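Local coordinates for single-stranded-DNA-specific exonuclease RecJ (Thermus thermophilus, PDB 2ZXR), which degrades single-stranded DNA in the 5' to 3' direction as a divalent-metal-dependent exonuclease acting in DNA repair, at residues A[379-384]-A[396-401]; A[385-390]-A[411-416]; A[550-555]-A[585-590]. All blocks are in the same frame, centred on the assembly; numbering follows the deposited sequence.

Contact 1. Residues A[379-384]-A[396-401]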
loop_
_atom_site.group_PDB
_atom_site.type_symbol
_atom_site.label_atom_id
_atom_site.label_comp_id
_atom_site.label_asym_id
_atom_site.label_seq_id
_atom_site.Cartn_x
_atom_site.Cartn_y
_atom_site.Cartn_z
ATOM N N GLU A 379 -9.510 -15.494 -15.883
ATOM C CA GLU A 379 -9.880 -16.909 -15.898
ATOM C C GLU A 379 -11.409 -17.026 -15.803
ATOM O O GLU A 379 -11.998 -17.969 -16.316
ATOM C CB GLU A 379 -9.208 -17.678 -14.744
ATOM C CG GLU A 379 -7.715 -17.945 -14.945
ATOM C CD GLU A 379 -7.404 -18.705 -16.246
ATOM O OE1 GLU A 379 -7.945 -19.822 -16.438
ATOM O OE2 GLU A 379 -6.617 -18.181 -17.081
ATOM N N ALA A 380 -12.046 -16.063 -15.149
ATOM C CA ALA A 380 -13.507 -16.073 -15.029
ATOM C C ALA A 380 -14.103 -15.841 -16.429
ATOM O O ALA A 380 -15.106 -16.460 -16.809
ATOM C CB ALA A 380 -13.958 -14.985 -14.076
ATOM N N LEU A 381 -13.465 -14.964 -17.199
ATOM C CA LEU A 381 -13.920 -14.692 -18.551
ATOM C C LEU A 381 -13.652 -15.933 -19.395
ATOM O O LEU A 381 -14.455 -16.298 -20.260
ATOM C CB LEU A 381 -13.183 -13.489 -19.158
ATOM C CG LEU A 381 -13.437 -12.123 -18.502
ATOM C CD1 LEU A 381 -12.773 -11.014 -19.360
ATOM C CD2 LEU A 381 -14.946 -11.869 -18.370
ATOM N N ARG A 382 -12.513 -16.577 -19.148
ATOM C CA ARG A 382 -12.180 -17.783 -19.897
ATOM C C ARG A 382 -13.274 -18.826 -19.705
ATOM O O ARG A 382 -13.674 -19.471 -20.654
ATOM C CB ARG A 382 -10.834 -18.349 -19.441
ATOM C CG ARG A 382 -10.406 -19.622 -20.159
ATOM C CD ARG A 382 -8.892 -19.683 -20.205
ATOM N NE ARG A 382 -8.395 -18.426 -20.773
ATOM C CZ ARG A 382 -7.207 -17.886 -20.506
ATOM N NH1 ARG A 382 -6.378 -18.498 -19.673
ATOM N NH2 ARG A 382 -6.858 -16.723 -21.063
ATOM N N SER A 383 -13.779 -18.972 -18.488
ATOM C CA SER A 383 -14.824 -19.956 -18.230
ATOM C C SER A 383 -16.076 -19.691 -19.054
ATOM O O SER A 383 -16.870 -20.593 -19.273
ATOM C CB SER A 383 -15.195 -19.995 -16.733
ATOM O OG SER A 383 -16.065 -18.933 -16.348
ATOM N N ALA A 384 -16.259 -18.457 -19.512
ATOM C CA ALA A 384 -17.434 -18.111 -20.319
ATOM C C ALA A 384 -17.031 -17.612 -21.717
ATOM O O ALA A 384 -17.813 -16.923 -22.375
ATOM C CB ALA A 384 -18.225 -17.024 -19.603
ATOM N N GLU A 396 -6.481 -9.384 -11.671
ATOM C CA GLU A 396 -7.246 -8.361 -10.970
ATOM C C GLU A 396 -8.097 -7.457 -11.852
ATOM O O GLU A 396 -8.965 -6.730 -11.362
ATOM C CB GLU A 396 -6.293 -7.508 -10.112
ATOM C CG GLU A 396 -5.347 -8.357 -9.239
ATOM C CD GLU A 396 -4.607 -7.549 -8.167
ATOM O OE1 GLU A 396 -3.783 -8.145 -7.414
ATOM O OE2 GLU A 396 -4.846 -6.320 -8.064
ATOM N N ALA A 397 -7.852 -7.502 -13.153
ATOM C CA ALA A 397 -8.597 -6.651 -14.069
ATOM C C ALA A 397 -8.614 -7.290 -15.429
ATOM O O ALA A 397 -7.617 -7.883 -15.847
ATOM C CB ALA A 397 -7.939 -5.283 -14.161
ATOM N N ALA A 398 -9.734 -7.163 -16.138
ATOM C CA ALA A 398 -9.833 -7.760 -17.470
ATOM C C ALA A 398 -10.849 -6.996 -18.287
ATOM O O ALA A 398 -11.634 -6.241 -17.740
ATOM C CB ALA A 398 -10.228 -9.252 -17.365
ATOM N N GLY A 399 -10.826 -7.176 -19.593
ATOM C CA GLY A 399 -11.765 -6.466 -20.438
ATOM C C GLY A 399 -12.303 -7.413 -21.498
ATOM O O GLY A 399 -11.673 -8.433 -21.800
ATOM N N PHE A 400 -13.463 -7.088 -22.060
ATOM C CA PHE A 400 -14.037 -7.928 -23.095
ATOM C C PHE A 400 -15.062 -7.175 -23.903
ATOM O O PHE A 400 -15.337 -6.014 -23.635
ATOM C CB PHE A 400 -14.650 -9.210 -22.486
ATOM C CG PHE A 400 -15.770 -8.976 -21.479
ATOM C CD1 PHE A 400 -17.114 -9.106 -21.861
ATOM C CD2 PHE A 400 -15.488 -8.666 -20.150
ATOM C CE1 PHE A 400 -18.165 -8.932 -20.915
ATOM C CE2 PHE A 400 -16.517 -8.487 -19.213
ATOM C CZ PHE A 400 -17.864 -8.622 -19.599
ATOM N N ALA A 401 -15.581 -7.827 -24.939
ATOM C CA ALA A 401 -16.624 -7.259 -25.758
ATOM C C ALA A 401 -17.596 -8.434 -25.858
ATOM O O ALA A 401 -17.178 -9.604 -25.791
ATOM C CB ALA A 401 -16.090 -6.851 -27.137
#
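Leu381 and Phe400 meet because their first torsions send them into the same layer. In Leu381, CG stands beside the backbone N and opposite the carbonyl carbon (chi1 -66°), which drops the forked end toward strand 397-401. In Phe400, CG is held between the backbone N and the carbonyl carbon (chi1 60°), and the ring rises from the strand to meet that fork. The side chains cross at about a right angle. Both methyls of Leu381 touch the same ring atom: CD1 and CD2 each lie 3.7 Å from Phe400 CD2, and Leu381 CD2 continues to Phe400 CE2 at 3.8 Å. Leu381 CD1 comes to the ring obliquely and also lies 3.7 Å from Ala398 CB.

This is helix-on-sheet packing in the DHHA1 domain, where helix 377-383 lies against the mixed sheet containing strand 397-401. The axes of helix 379-383 and strand 397-401 come within 9.4 Å, their N-to-C directions 32° apart. Alternation along the strand points Ala398 and Phe400 at the helix; Gly399, between them, presents its backbone, and its O lies 3.7 Å from Leu381 CD1. The small methyl of Ala398 is consistent with the close approach of the helix, whereas the larger phenyl of Phe400 reaches up beside the leucine. Val369 and Tyr391 on adjoining strands also touch Leu381 and Phe400, and the Phe410 ring of helix 407-419 meets that of Phe400.

Contact 2. Residues A[385-390]-A[411-416]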
loop_
_atom_site.group_PDB
_atom_site.type_symbol
_atom_site.label_atom_id
_atom_site.label_comp_id
_atom_site.label_asym_id
_atom_site.label_seq_id
_atom_site.Cartn_x
_atom_site.Cartn_y
_atom_site.Cartn_z
ATOM N N GLU A 385 -15.834 -17.984 -22.177
ATOM C CA GLU A 385 -15.317 -17.476 -23.447
ATOM C C GLU A 385 -16.089 -17.709 -24.744
ATOM O O GLU A 385 -16.010 -16.888 -25.669
ATOM C CB GLU A 385 -13.868 -17.930 -23.643
ATOM C CG GLU A 385 -13.700 -19.397 -23.984
ATOM C CD GLU A 385 -12.233 -19.798 -24.024
ATOM O OE1 GLU A 385 -11.450 -19.156 -24.765
ATOM O OE2 GLU A 385 -11.865 -20.752 -23.308
ATOM N N ASP A 386 -16.827 -18.804 -24.835
ATOM C CA ASP A 386 -17.587 -19.065 -26.055
ATOM C C ASP A 386 -18.594 -17.931 -26.316
ATOM O O ASP A 386 -18.987 -17.682 -27.460
ATOM C CB ASP A 386 -18.344 -20.393 -25.930
ATOM C CG ASP A 386 -19.309 -20.404 -24.752
ATOM O OD1 ASP A 386 -18.857 -20.336 -23.585
ATOM O OD2 ASP A 386 -20.537 -20.472 -24.983
ATOM N N LEU A 387 -18.990 -17.253 -25.240
ATOM C CA LEU A 387 -19.980 -16.170 -25.281
ATOM C C LEU A 387 -19.437 -14.801 -25.660
ATOM O O LEU A 387 -20.197 -13.874 -25.898
ATOM C CB LEU A 387 -20.624 -16.047 -23.900
ATOM C CG LEU A 387 -21.906 -16.733 -23.448
ATOM C CD1 LEU A 387 -22.184 -17.996 -24.228
ATOM C CD2 LEU A 387 -21.795 -16.982 -21.955
ATOM N N LEU A 388 -18.124 -14.671 -25.717
ATOM C CA LEU A 388 -17.503 -13.375 -25.975
ATOM C C LEU A 388 -16.937 -13.155 -27.362
ATOM O O LEU A 388 -16.502 -14.096 -28.022
ATOM C CB LEU A 388 -16.398 -13.156 -24.940
ATOM C CG LEU A 388 -16.813 -13.489 -23.507
ATOM C CD1 LEU A 388 -15.604 -13.374 -22.573
ATOM C CD2 LEU A 388 -17.935 -12.554 -23.076
ATOM N N LEU A 389 -16.935 -11.902 -27.793
ATOM C CA LEU A 389 -16.392 -11.545 -29.090
ATOM C C LEU A 389 -14.873 -11.480 -28.971
ATOM O O LEU A 389 -14.140 -11.696 -29.944
ATOM C CB LEU A 389 -16.950 -10.189 -29.536
ATOM C CG LEU A 389 -18.459 -10.231 -29.761
ATOM C CD1 LEU A 389 -18.992 -8.836 -30.075
ATOM C CD2 LEU A 389 -18.757 -11.223 -30.926
ATOM N N ARG A 390 -14.404 -11.164 -27.770
ATOM C CA ARG A 390 -12.975 -11.083 -27.502
ATOM C C ARG A 390 -12.820 -10.688 -26.049
ATOM O O ARG A 390 -13.744 -10.117 -25.448
ATOM C CB ARG A 390 -12.318 -10.030 -28.384
ATOM C CG ARG A 390 -13.075 -8.728 -28.400
ATOM C CD ARG A 390 -12.141 -7.561 -28.503
ATOM N NE ARG A 390 -12.307 -6.641 -27.376
ATOM C CZ ARG A 390 -12.734 -5.384 -27.491
ATOM N NH1 ARG A 390 -13.045 -4.898 -28.690
ATOM N NH2 ARG A 390 -12.836 -4.604 -26.413
ATOM N N LYS A 411 -23.858 -13.980 -17.191
ATOM C CA LYS A 411 -24.000 -13.831 -15.751
ATOM C C LYS A 411 -24.032 -15.152 -14.982
ATOM O O LYS A 411 -23.292 -15.315 -14.011
ATOM C CB LYS A 411 -25.267 -13.029 -15.428
ATOM C CG LYS A 411 -25.589 -12.850 -13.946
ATOM C CD LYS A 411 -26.782 -11.912 -13.815
ATOM C CE LYS A 411 -26.960 -11.355 -12.418
ATOM N NZ LYS A 411 -27.714 -12.242 -11.476
ATOM N N ALA A 412 -24.878 -16.094 -15.408
ATOM C CA ALA A 412 -24.972 -17.371 -14.694
ATOM C C ALA A 412 -23.627 -18.067 -14.702
ATOM O O ALA A 412 -23.194 -18.642 -13.700
ATOM C CB ALA A 412 -26.037 -18.273 -15.336
ATOM N N ARG A 413 -22.975 -18.009 -15.853
ATOM C CA ARG A 413 -21.677 -18.615 -16.034
ATOM C C ARG A 413 -20.624 -18.046 -15.069
ATOM O O ARG A 413 -19.960 -18.800 -14.333
ATOM C CB ARG A 413 -21.218 -18.383 -17.468
ATOM C CG ARG A 413 -20.031 -19.206 -17.859
ATOM C CD ARG A 413 -20.491 -20.634 -18.091
ATOM N NE ARG A 413 -21.273 -20.721 -19.314
ATOM C CZ ARG A 413 -20.742 -20.790 -20.531
ATOM N NH1 ARG A 413 -19.427 -20.793 -20.689
ATOM N NH2 ARG A 413 -21.532 -20.835 -21.597
ATOM N N VAL A 414 -20.450 -16.727 -15.054
ATOM C CA VAL A 414 -19.430 -16.194 -14.162
ATOM C C VAL A 414 -19.810 -16.375 -12.709
ATOM O O VAL A 414 -18.940 -16.593 -11.873
ATOM C CB VAL A 414 -19.064 -14.709 -14.473
ATOM C CG1 VAL A 414 -18.583 -14.603 -15.916
ATOM C CG2 VAL A 414 -20.195 -13.799 -14.201
ATOM N N GLU A 415 -21.101 -16.309 -12.401
ATOM C CA GLU A 415 -21.544 -16.516 -11.023
ATOM C C GLU A 415 -21.158 -17.922 -10.569
ATOM O O GLU A 415 -20.790 -18.133 -9.402
ATOM C CB GLU A 415 -23.062 -16.374 -10.893
ATOM C CG GLU A 415 -23.598 -14.973 -11.036
ATOM C CD GLU A 415 -25.123 -14.932 -10.951
ATOM O OE1 GLU A 415 -25.749 -16.009 -10.942
ATOM O OE2 GLU A 415 -25.706 -13.836 -10.900
ATOM N N ALA A 416 -21.253 -18.876 -11.494
ATOM C CA ALA A 416 -20.930 -20.268 -11.210
ATOM C C ALA A 416 -19.441 -20.438 -11.081
ATOM O O ALA A 416 -18.973 -21.235 -10.282
ATOM C CB ALA A 416 -21.470 -21.196 -12.319
#
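Asp386 and Arg413 join the 3-10 turn at 385-387 to helix 407-419 by a salt bridge on the surface of the DHHA1 domain. The turn belongs to the loop between helix 377-383 and strand 390-393, so the bridge ties this connection to a neighbouring helix.

Both bonds from Arg413 to the carboxylate go to one oxygen. Arg413 NH1 gives a hydrogen bond to Asp386 OD1 at 3.0 Å with an N-H...O angle of 155°, using the syn lone pair of that oxygen. Arg413 NH2 adds a weak, more bent bond to the same Asp386 OD1 at 3.4 Å. Carboxylate and guanidinium are nearly coplanar, only 3° apart, the acid lying at the edge of the arginine. NH1 also donates to the backbone O of Ser383, so the backbone at Ser383 shares in the grip, which probably helps fix the rotation of the guanidinium. Arginine suits the place because its several N-H groups can serve a carboxylate and a carbonyl together.

The chain of Arg413 leaves its helix with CG anti to the backbone N (chi1 -168°), then bends at chi2 and chi3 to turn the flat group toward the loop.

The apolar part comes from Leu387, whose CB is directed toward the helix. Over one face of the guanidinium, displaced toward its rim, Leu387 CD2 lies 3.9 Å from Arg413 NH2.

Contact 3. Residues A[550-555]-A[585-590]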
loop_
_atom_site.group_PDB
_atom_site.type_symbol
_atom_site.label_atom_id
_atom_site.label_comp_id
_atom_site.label_asym_id
_atom_site.label_seq_id
_atom_site.Cartn_x
_atom_site.Cartn_y
_atom_site.Cartn_z
ATOM N N LEU A 550 -4.038 -17.204 41.184
ATOM C CA LEU A 550 -3.855 -17.272 42.626
ATOM C C LEU A 550 -4.784 -18.286 43.264
ATOM O O LEU A 550 -4.403 -18.950 44.215
ATOM C CB LEU A 550 -4.042 -15.879 43.261
ATOM C CG LEU A 550 -2.917 -14.885 42.927
ATOM C CD1 LEU A 550 -3.307 -13.486 43.371
ATOM C CD2 LEU A 550 -1.610 -15.326 43.574
ATOM N N ALA A 551 -5.992 -18.416 42.732
ATOM C CA ALA A 551 -6.943 -19.390 43.267
ATOM C C ALA A 551 -6.358 -20.796 43.108
ATOM O O ALA A 551 -6.374 -21.593 44.040
ATOM C CB ALA A 551 -8.294 -19.301 42.531
ATOM N N ARG A 552 -5.815 -21.087 41.926
ATOM C CA ARG A 552 -5.239 -22.402 41.672
ATOM C C ARG A 552 -3.985 -22.646 42.497
ATOM O O ARG A 552 -3.727 -23.768 42.934
ATOM C CB ARG A 552 -4.974 -22.569 40.175
ATOM C CG ARG A 552 -6.273 -22.739 39.394
ATOM C CD ARG A 552 -6.146 -22.500 37.870
ATOM N NE ARG A 552 -5.135 -23.328 37.225
ATOM C CZ ARG A 552 -4.931 -23.397 35.906
ATOM N NH1 ARG A 552 -3.966 -24.183 35.426
ATOM N NH2 ARG A 552 -5.696 -22.704 35.056
ATOM N N ALA A 553 -3.211 -21.598 42.735
ATOM C CA ALA A 553 -2.001 -21.742 43.516
ATOM C C ALA A 553 -2.345 -22.026 44.983
ATOM O O ALA A 553 -1.624 -22.733 45.664
ATOM C CB ALA A 553 -1.159 -20.472 43.417
ATOM N N ARG A 554 -3.437 -21.456 45.470
ATOM C CA ARG A 554 -3.820 -21.675 46.852
ATOM C C ARG A 554 -4.373 -23.074 47.033
ATOM O O ARG A 554 -4.322 -23.628 48.129
ATOM C CB ARG A 554 -4.826 -20.610 47.293
ATOM C CG ARG A 554 -4.137 -19.269 47.516
ATOM C CD ARG A 554 -5.028 -18.239 48.165
ATOM N NE ARG A 554 -6.068 -17.785 47.259
ATOM C CZ ARG A 554 -6.143 -16.551 46.760
ATOM N NH1 ARG A 554 -5.229 -15.643 47.085
ATOM N NH2 ARG A 554 -7.137 -16.229 45.938
ATOM N N LEU A 555 -4.875 -23.635 45.935
ATOM C CA LEU A 555 -5.429 -24.975 45.889
ATOM C C LEU A 555 -4.298 -26.013 45.804
ATOM O O LEU A 555 -4.543 -27.218 45.892
ATOM C CB LEU A 555 -6.367 -25.097 44.675
ATOM C CG LEU A 555 -7.900 -25.060 44.838
ATOM C CD1 LEU A 555 -8.317 -24.266 46.052
ATOM C CD2 LEU A 555 -8.518 -24.482 43.595
ATOM N N ALA A 585 6.984 -26.219 36.563
ATOM C CA ALA A 585 5.658 -25.728 36.931
ATOM C C ALA A 585 4.829 -25.430 35.660
ATOM O O ALA A 585 5.314 -24.791 34.722
ATOM C CB ALA A 585 5.786 -24.465 37.742
ATOM N N GLY A 586 3.587 -25.892 35.632
ATOM C CA GLY A 586 2.726 -25.595 34.502
ATOM C C GLY A 586 1.989 -24.262 34.700
ATOM O O GLY A 586 1.191 -23.844 33.847
ATOM N N LEU A 587 2.237 -23.592 35.828
ATOM C CA LEU A 587 1.588 -22.308 36.122
ATOM C C LEU A 587 2.631 -21.293 36.576
ATOM O O LEU A 587 3.425 -21.585 37.470
ATOM C CB LEU A 587 0.551 -22.477 37.236
ATOM C CG LEU A 587 -0.190 -21.196 37.596
ATOM C CD1 LEU A 587 -1.173 -20.876 36.454
ATOM C CD2 LEU A 587 -0.931 -21.349 38.926
ATOM N N TRP A 588 2.633 -20.104 35.976
ATOM C CA TRP A 588 3.626 -19.085 36.345
ATOM C C TRP A 588 2.943 -17.836 36.842
ATOM O O TRP A 588 1.882 -17.454 36.339
ATOM C CB TRP A 588 4.518 -18.710 35.139
ATOM C CG TRP A 588 5.402 -19.812 34.553
ATOM C CD1 TRP A 588 5.614 -21.071 35.057
ATOM C CD2 TRP A 588 6.224 -19.714 33.377
ATOM N NE1 TRP A 588 6.520 -21.761 34.264
ATOM C CE2 TRP A 588 6.903 -20.949 33.229
ATOM C CE3 TRP A 588 6.449 -18.703 32.435
ATOM C CZ2 TRP A 588 7.790 -21.195 32.171
ATOM C CZ3 TRP A 588 7.339 -18.953 31.380
ATOM C CH2 TRP A 588 7.992 -20.186 31.263
ATOM N N LEU A 589 3.547 -17.187 37.827
ATOM C CA LEU A 589 2.978 -15.968 38.375
ATOM C C LEU A 589 3.862 -14.789 37.999
ATOM O O LEU A 589 3.661 -13.679 38.468
ATOM C CB LEU A 589 2.886 -16.077 39.893
ATOM C CG LEU A 589 1.992 -17.193 40.423
ATOM C CD1 LEU A 589 1.984 -17.159 41.953
ATOM C CD2 LEU A 589 0.577 -17.013 39.886
ATOM N N GLY A 590 4.854 -15.051 37.156
ATOM C CA GLY A 590 5.766 -14.013 36.750
ATOM C C GLY A 590 6.583 -14.577 35.618
ATOM O O GLY A 590 6.364 -15.721 35.193
#
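Leu550 and Leu589 approach each other through their branch ends: Leu550 CD2 meets Leu589 CD1 at 4.3 Å. The CB of Leu550 is directed away from residues 585-590, yet the far end of its side chain swings back to make this contact, while the CB of Leu589 is directed toward the helix. Leu587, two residues before Leu589 and likewise directed at the helix, faces Arg552 and Ala553. Leu587 CD2 lies 4.4 Å from Arg552 CB and equally far from Ala553 N, so the methyl lies near the helix backbone, beside the short side chain of Ala553. The other methyl, CD1, sits over one face of the Arg552 guanidinium. Arginine serves well at this margin: its stem and flat face accept the leucine, while its charged end forms salt bridges with Glu602 and Glu557. No hydrogen bond joins the two segments, and the packing is loose and apolar. Trp588, between the leucines, has its ring edge-to-face with Tyr560. Leu587 on the strand and Leu589 just after it, both directed at helix 546-554, with Trp588 on the other side, are characteristic of a parallel beta-sheet flanked by helices, here the five-stranded sheet of the RecJ C-terminal domain.

Overall arrangement
Contacts 1 and 2 are neighbours in the DHHA1 domain, with centres 8 Å apart, and their segments alternate along the chain: 379-384, 385-390, 396-401, 411-416. Residues 379-390 run without a break from one contact into the other, and Arg390 pairs with Ala401 through the backbone, so strand 390-393, which begins at the end of contact 2's loop segment, pairs antiparallel with strand 397-401 of contact 1. One contact is buried between helix and sheet; the other lies at the surface beside it. Contact 3 comes later, in the C-terminal domain, about 60 Å from contact 1 and 63 Å from contact 2 between centres. It packs a separate sheet, in keeping with a monomer built from distinct domains.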